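Local structure of topoisomerase IV subunit A (Escherichia coli, 1ZVT) at residues F49-G54 with T79-A84; E2-V7 with M89-D94. The protein belongs to a type II DNA topoisomerase that acts in decatenation and supercoil removal, and this C-terminal beta-pinwheel domain probably binds DNA and helps set substrate preference. One frame throughout, in Å; residues are numbered along the deposited sequence.

Interaction 1 of 2, residues F49-G54 with T79-A84; sequences FVDSTG and TLPPGA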
loop_
_atom_site.group_PDB
_atom_site.type_symbol
_atom_site.label_atom_id
_atom_site.label_comp_id
_atom_site.label_asym_id
_atom_site.label_seq_id
_atom_site.Cartn_x
_atom_site.Cartn_y
_atom_site.Cartn_z
ATOM N N PHE A 49 10.978 -1.598 0.901
ATOM C CA PHE A 49 10.072 -2.557 1.510
ATOM C C PHE A 49 9.414 -1.881 2.698
ATOM O O PHE A 49 10.054 -1.122 3.447
ATOM C CB PHE A 49 10.840 -3.809 1.965
ATOM C CG PHE A 49 11.515 -4.512 0.829
ATOM C CD1 PHE A 49 12.831 -4.210 0.491
ATOM C CD2 PHE A 49 10.805 -5.431 0.052
ATOM C CE1 PHE A 49 13.452 -4.832 -0.613
ATOM C CE2 PHE A 49 11.420 -6.051 -1.061
ATOM C CZ PHE A 49 12.747 -5.742 -1.377
ATOM N N VAL A 50 8.130 -2.158 2.882
ATOM C CA VAL A 50 7.439 -1.703 4.089
ATOM C C VAL A 50 6.975 -2.933 4.892
ATOM O O VAL A 50 6.335 -3.843 4.323
ATOM C CB VAL A 50 6.245 -0.804 3.733
ATOM C CG1 VAL A 50 5.574 -0.341 5.016
ATOM C CG2 VAL A 50 6.714 0.424 2.912
ATOM N N ASP A 51 7.305 -2.971 6.178
ATOM C CA ASP A 51 6.885 -4.116 7.021
ATOM C C ASP A 51 5.550 -3.898 7.715
ATOM O O ASP A 51 4.959 -2.806 7.641
ATOM C CB ASP A 51 8.006 -4.590 7.990
ATOM C CG ASP A 51 8.172 -3.707 9.234
ATOM O OD1 ASP A 51 7.267 -2.935 9.591
ATOM O OD2 ASP A 51 9.231 -3.820 9.883
ATOM N N SER A 52 5.065 -4.964 8.364
ATOM C CA SER A 52 3.741 -4.966 8.984
ATOM C C SER A 52 3.608 -4.022 10.181
ATOM O O SER A 52 2.486 -3.794 10.661
ATOM C CB SER A 52 3.384 -6.396 9.408
ATOM O OG SER A 52 4.406 -6.915 10.212
ATOM N N THR A 53 4.728 -3.488 10.667
ATOM C CA THR A 53 4.764 -2.554 11.786
ATOM C C THR A 53 4.876 -1.094 11.348
ATOM O O THR A 53 4.886 -0.190 12.184
ATOM C CB THR A 53 5.895 -2.882 12.799
ATOM O OG1 THR A 53 7.171 -2.544 12.250
ATOM C CG2 THR A 53 5.879 -4.350 13.200
ATOM N N GLY A 54 4.932 -0.882 10.041
ATOM C CA GLY A 54 4.992 0.478 9.485
ATOM C C GLY A 54 6.400 1.017 9.291
ATOM O O GLY A 54 6.586 2.227 9.075
ATOM N N THR A 79 16.600 -5.871 9.484
ATOM C CA THR A 79 16.352 -6.186 10.892
ATOM C C THR A 79 14.882 -5.934 11.142
ATOM O O THR A 79 14.470 -4.794 11.372
ATOM C CB THR A 79 17.147 -5.284 11.820
ATOM O OG1 THR A 79 18.537 -5.372 11.491
ATOM C CG2 THR A 79 16.930 -5.714 13.277
ATOM N N LEU A 80 14.085 -6.988 11.035
ATOM C CA LEU A 80 12.648 -6.868 11.236
ATOM C C LEU A 80 12.295 -6.997 12.711
ATOM O O LEU A 80 12.933 -7.776 13.431
ATOM C CB LEU A 80 11.911 -7.920 10.407
ATOM C CG LEU A 80 12.138 -7.900 8.888
ATOM C CD1 LEU A 80 11.406 -9.048 8.207
ATOM C CD2 LEU A 80 11.721 -6.568 8.279
ATOM N N PRO A 81 11.291 -6.224 13.173
ATOM C CA PRO A 81 10.768 -6.407 14.528
ATOM C C PRO A 81 10.267 -7.838 14.744
ATOM O O PRO A 81 9.911 -8.523 13.785
ATOM C CB PRO A 81 9.600 -5.411 14.588
ATOM C CG PRO A 81 9.968 -4.351 13.601
ATOM C CD PRO A 81 10.624 -5.105 12.477
ATOM N N PRO A 82 10.259 -8.303 16.006
ATOM C CA PRO A 82 9.704 -9.628 16.295
ATOM C C PRO A 82 8.326 -9.862 15.653
ATOM O O PRO A 82 7.400 -9.085 15.875
ATOM C CB PRO A 82 9.592 -9.632 17.827
ATOM C CG PRO A 82 10.581 -8.635 18.303
ATOM C CD PRO A 82 10.759 -7.613 17.206
ATOM N N GLY A 83 8.204 -10.900 14.830
ATOM C CA GLY A 83 6.913 -11.288 14.254
ATOM C C GLY A 83 6.450 -10.487 13.049
ATOM O O GLY A 83 5.404 -10.786 12.464
ATOM N N ALA A 84 7.236 -9.485 12.660
ATOM C CA ALA A 84 6.882 -8.623 11.531
ATOM C C ALA A 84 7.132 -9.359 10.234
ATOM O O ALA A 84 8.036 -10.213 10.154
ATOM C CB ALA A 84 7.711 -7.341 11.568
#

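Interaction 2 of 2, residues E2-V7 with M89-D94; sequences EPVTIV and MLMESD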
loop_
_atom_site.group_PDB
_atom_site.type_symbol
_atom_site.label_atom_id
_atom_site.label_comp_id
_atom_site.label_asym_id
_atom_site.label_seq_id
_atom_site.Cartn_x
_atom_site.Cartn_y
_atom_site.Cartn_z
ATOM N N GLU A 2 21.151 -0.143 -15.306
ATOM C CA GLU A 2 20.547 -1.086 -16.240
ATOM C C GLU A 2 19.158 -1.444 -15.704
ATOM O O GLU A 2 18.963 -1.458 -14.489
ATOM C CB GLU A 2 21.409 -2.346 -16.388
ATOM C CG GLU A 2 21.320 -3.350 -15.220
ATOM C CD GLU A 2 22.097 -4.651 -15.462
ATOM O OE1 GLU A 2 22.830 -5.085 -14.543
ATOM O OE2 GLU A 2 21.971 -5.240 -16.559
ATOM N N PRO A 3 18.193 -1.709 -16.605
ATOM C CA PRO A 3 16.838 -2.098 -16.178
ATOM C C PRO A 3 16.841 -3.368 -15.344
ATOM O O PRO A 3 17.502 -4.331 -15.718
ATOM C CB PRO A 3 16.114 -2.357 -17.508
ATOM C CG PRO A 3 17.186 -2.517 -18.510
ATOM C CD PRO A 3 18.293 -1.636 -18.071
ATOM N N VAL A 4 16.092 -3.365 -14.233
ATOM C CA VAL A 4 15.973 -4.541 -13.381
ATOM C C VAL A 4 14.519 -4.724 -12.959
ATOM O O VAL A 4 13.741 -3.747 -12.934
ATOM C CB VAL A 4 16.842 -4.449 -12.087
ATOM C CG1 VAL A 4 18.336 -4.412 -12.455
ATOM C CG2 VAL A 4 16.473 -3.239 -11.249
ATOM N N THR A 5 14.194 -5.962 -12.592
ATOM C CA THR A 5 12.916 -6.291 -11.936
ATOM C C THR A 5 13.249 -6.936 -10.615
ATOM O O THR A 5 14.024 -7.891 -10.573
ATOM C CB THR A 5 12.087 -7.267 -12.780
ATOM O OG1 THR A 5 11.788 -6.637 -14.026
ATOM C CG2 THR A 5 10.779 -7.630 -12.077
ATOM N N ILE A 6 12.674 -6.413 -9.541
ATOM C CA ILE A 6 12.871 -7.033 -8.231
ATOM C C ILE A 6 11.654 -7.915 -7.948
ATOM O O ILE A 6 10.516 -7.478 -8.118
ATOM C CB ILE A 6 13.011 -5.986 -7.099
ATOM C CG1 ILE A 6 13.972 -4.842 -7.486
ATOM C CG2 ILE A 6 13.388 -6.700 -5.798
ATOM C CD1 ILE A 6 15.380 -5.301 -7.916
ATOM N N VAL A 7 11.911 -9.156 -7.548
ATOM C CA VAL A 7 10.852 -10.151 -7.341
ATOM C C VAL A 7 10.847 -10.593 -5.890
ATOM O O VAL A 7 11.886 -10.988 -5.350
ATOM C CB VAL A 7 11.076 -11.384 -8.250
ATOM C CG1 VAL A 7 9.947 -12.457 -8.045
ATOM C CG2 VAL A 7 11.186 -10.939 -9.731
ATOM N N MET A 89 6.264 -3.685 -1.404
ATOM C CA MET A 89 7.499 -3.406 -2.126
ATOM C C MET A 89 7.248 -2.312 -3.167
ATOM O O MET A 89 6.235 -2.360 -3.895
ATOM C CB MET A 89 7.977 -4.685 -2.835
ATOM C CG MET A 89 9.249 -4.527 -3.625
ATOM S SD MET A 89 9.961 -6.090 -4.265
ATOM C CE MET A 89 8.633 -6.731 -5.302
ATOM N N LEU A 90 8.144 -1.333 -3.239
ATOM C CA LEU A 90 7.986 -0.204 -4.161
ATOM C C LEU A 90 9.309 0.136 -4.820
ATOM O O LEU A 90 10.383 0.034 -4.197
ATOM C CB LEU A 90 7.521 1.044 -3.408
ATOM C CG LEU A 90 6.089 0.991 -2.874
ATOM C CD1 LEU A 90 6.024 0.382 -1.482
ATOM C CD2 LEU A 90 5.527 2.404 -2.878
ATOM N N MET A 91 9.235 0.610 -6.057
ATOM C CA MET A 91 10.388 1.142 -6.744
ATOM C C MET A 91 9.861 2.260 -7.636
ATOM O O MET A 91 9.154 1.994 -8.607
ATOM C CB MET A 91 11.059 0.035 -7.567
ATOM C CG MET A 91 12.475 0.276 -7.913
ATOM S SD MET A 91 13.286 -1.255 -8.448
ATOM C CE MET A 91 14.988 -0.738 -8.503
ATOM N N GLU A 92 10.168 3.501 -7.267
ATOM C CA GLU A 92 9.628 4.700 -7.921
ATOM C C GLU A 92 10.700 5.780 -7.983
ATOM O O GLU A 92 11.785 5.640 -7.400
ATOM C CB GLU A 92 8.422 5.246 -7.118
ATOM C CG GLU A 92 7.283 4.220 -6.849
ATOM C CD GLU A 92 6.468 3.838 -8.107
ATOM O OE1 GLU A 92 6.395 4.645 -9.056
ATOM O OE2 GLU A 92 5.875 2.726 -8.174
ATOM N N SER A 93 10.394 6.876 -8.671
ATOM C CA SER A 93 11.317 8.003 -8.731
ATOM C C SER A 93 11.380 8.642 -7.345
ATOM O O SER A 93 10.426 8.521 -6.561
ATOM C CB SER A 93 10.867 9.010 -9.791
ATOM O OG SER A 93 9.623 9.577 -9.410
ATOM N N ASP A 94 12.488 9.316 -7.038
ATOM C CA ASP A 94 12.688 9.880 -5.703
ATOM C C ASP A 94 11.537 10.794 -5.285
ATOM O O ASP A 94 11.146 10.833 -4.119
ATOM C CB ASP A 94 13.970 10.718 -5.649
ATOM C CG ASP A 94 15.227 9.894 -5.584
ATOM O OD1 ASP A 94 15.157 8.678 -5.291
ATOM O OD2 ASP A 94 16.313 10.486 -5.813
#

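Interaction 1 of 2, residues F49-G54 with T79-A84
The side chains of Asp51 and Pro81 approach from opposite directions. The carboxylate atom OD2 of Asp51 comes 3.2 Å from CD of Pro81, the ring carbon next to the proline nitrogen. Leu80 reaches the same oxygen more loosely through CD2. The other oxygen, OD1, is turned back into its own chain. Asp51 holds CG between its backbone N and carbonyl carbon (chi1 78°), and this lets OD1 close an Asx turn by accepting from Thr53 N at 2.8 Å. Thr53 OG1 adds a second bond to Asp51 OD1 at 2.7 Å. Both donors come from the same face of the carboxylate, the hydroxyl on the syn side and the N-H from above the plane. With alanine at position 51, Thr53 N and OG1 and the Tyr57 hydroxyl would probably lose their carboxylate partner, and the turn would be held less firmly against Pro81.

With its hydroxyl so held, Thr53 lays OG1 3.6 Å from CG of Pro81 and rests CG2 3.9 Å from CB of Ala84. Ser52 also lies against Ala84: its OG is 3.3 Å from Ala84 CA and hydrogen-bonds the backbone N of Thr85. Two beta turns thus face each other, type I from Asp51 to Gly54 and type II from Pro81 to Ala84.

The first turn joins strands 47-51 and 55-59 as a hairpin; the second lies in the loop leading to strand 86-90. Tyr57, on strand 55-59, bonds Asp51 OD2 through its hydroxyl and touches Leu80 and Pro81, while Val86 packs on Leu80.

Interaction 2 of 2, residues E2-V7 with M89-D94
Two neighbouring four-stranded sheets of the beta-pinwheel pack against each other here. Strand 3-9 belongs to one, and segment 89-94 continues strand 86-90 of the next. The touching parts run in nearly opposite directions, 172° apart. Their backbones are too far apart to pair, with Ile6 CA and Met91 CA 8.7 Å from each other, so side chains fill the space between.

Ile6 sits between two methionines. Its branch CG2 lies 3.8 Å from SD of Met89, and its other branch, CG1, lies 3.8 Å from SD of Met91. The Ile6 and Met91 side chains cross at about a right angle; Ile6 and Met89 meet more slantwise. Met91 is extended beyond CG, with chi3 at -170°, and this carries its CE onward to Val4, 4.0 Å from CG2. Met89 instead bends at its last torsion (chi3 59°). The turn brings its CE 3.5 Å from the carbonyl O of Ile6, so this methyl rests against the backbone of strand 3-9.

Val39, on the neighbouring strand 35-42, touches Ile6 and both methionines. Val47, from strand 47-51, adds to the packing on Ile6 and Met89.

The contacts between side chains are all apolar; the closest approach to a polar atom is that of Met89 CE to the Ile6 carbonyl. Four of the five touching residues are buried, and Met89 is partly exposed. The join therefore probably rests on shape and on exclusion of water, with no paired charges to fix a register. One methionine is bent and the other extended, so two like side chains meet different parts of strand 3-9.

How the interactions relate
The two contacts have centres about 20 Å apart and share one sheet, in which strands 47-51 and 86-90 are neighbours. Interaction 1 lies at one end of strand 47-51, where it leads into its hairpin turn. Interaction 2 lies where strand 86-90 ends, against strand 3-9 of the preceding sheet. Along the chain, segments 49-54 and 79-84 both fall between 2-7 and 89-94. Interaction 1 fastens a surface loop to a turn beside its own sheet, whereas interaction 2 joins that sheet to the one before it. They touch directly: Phe49, just before the hairpin turn, packs its CE2 3.5 Å from Met89 SD. The sheet of strands 47-51 and 86-90 thus takes part in both contacts.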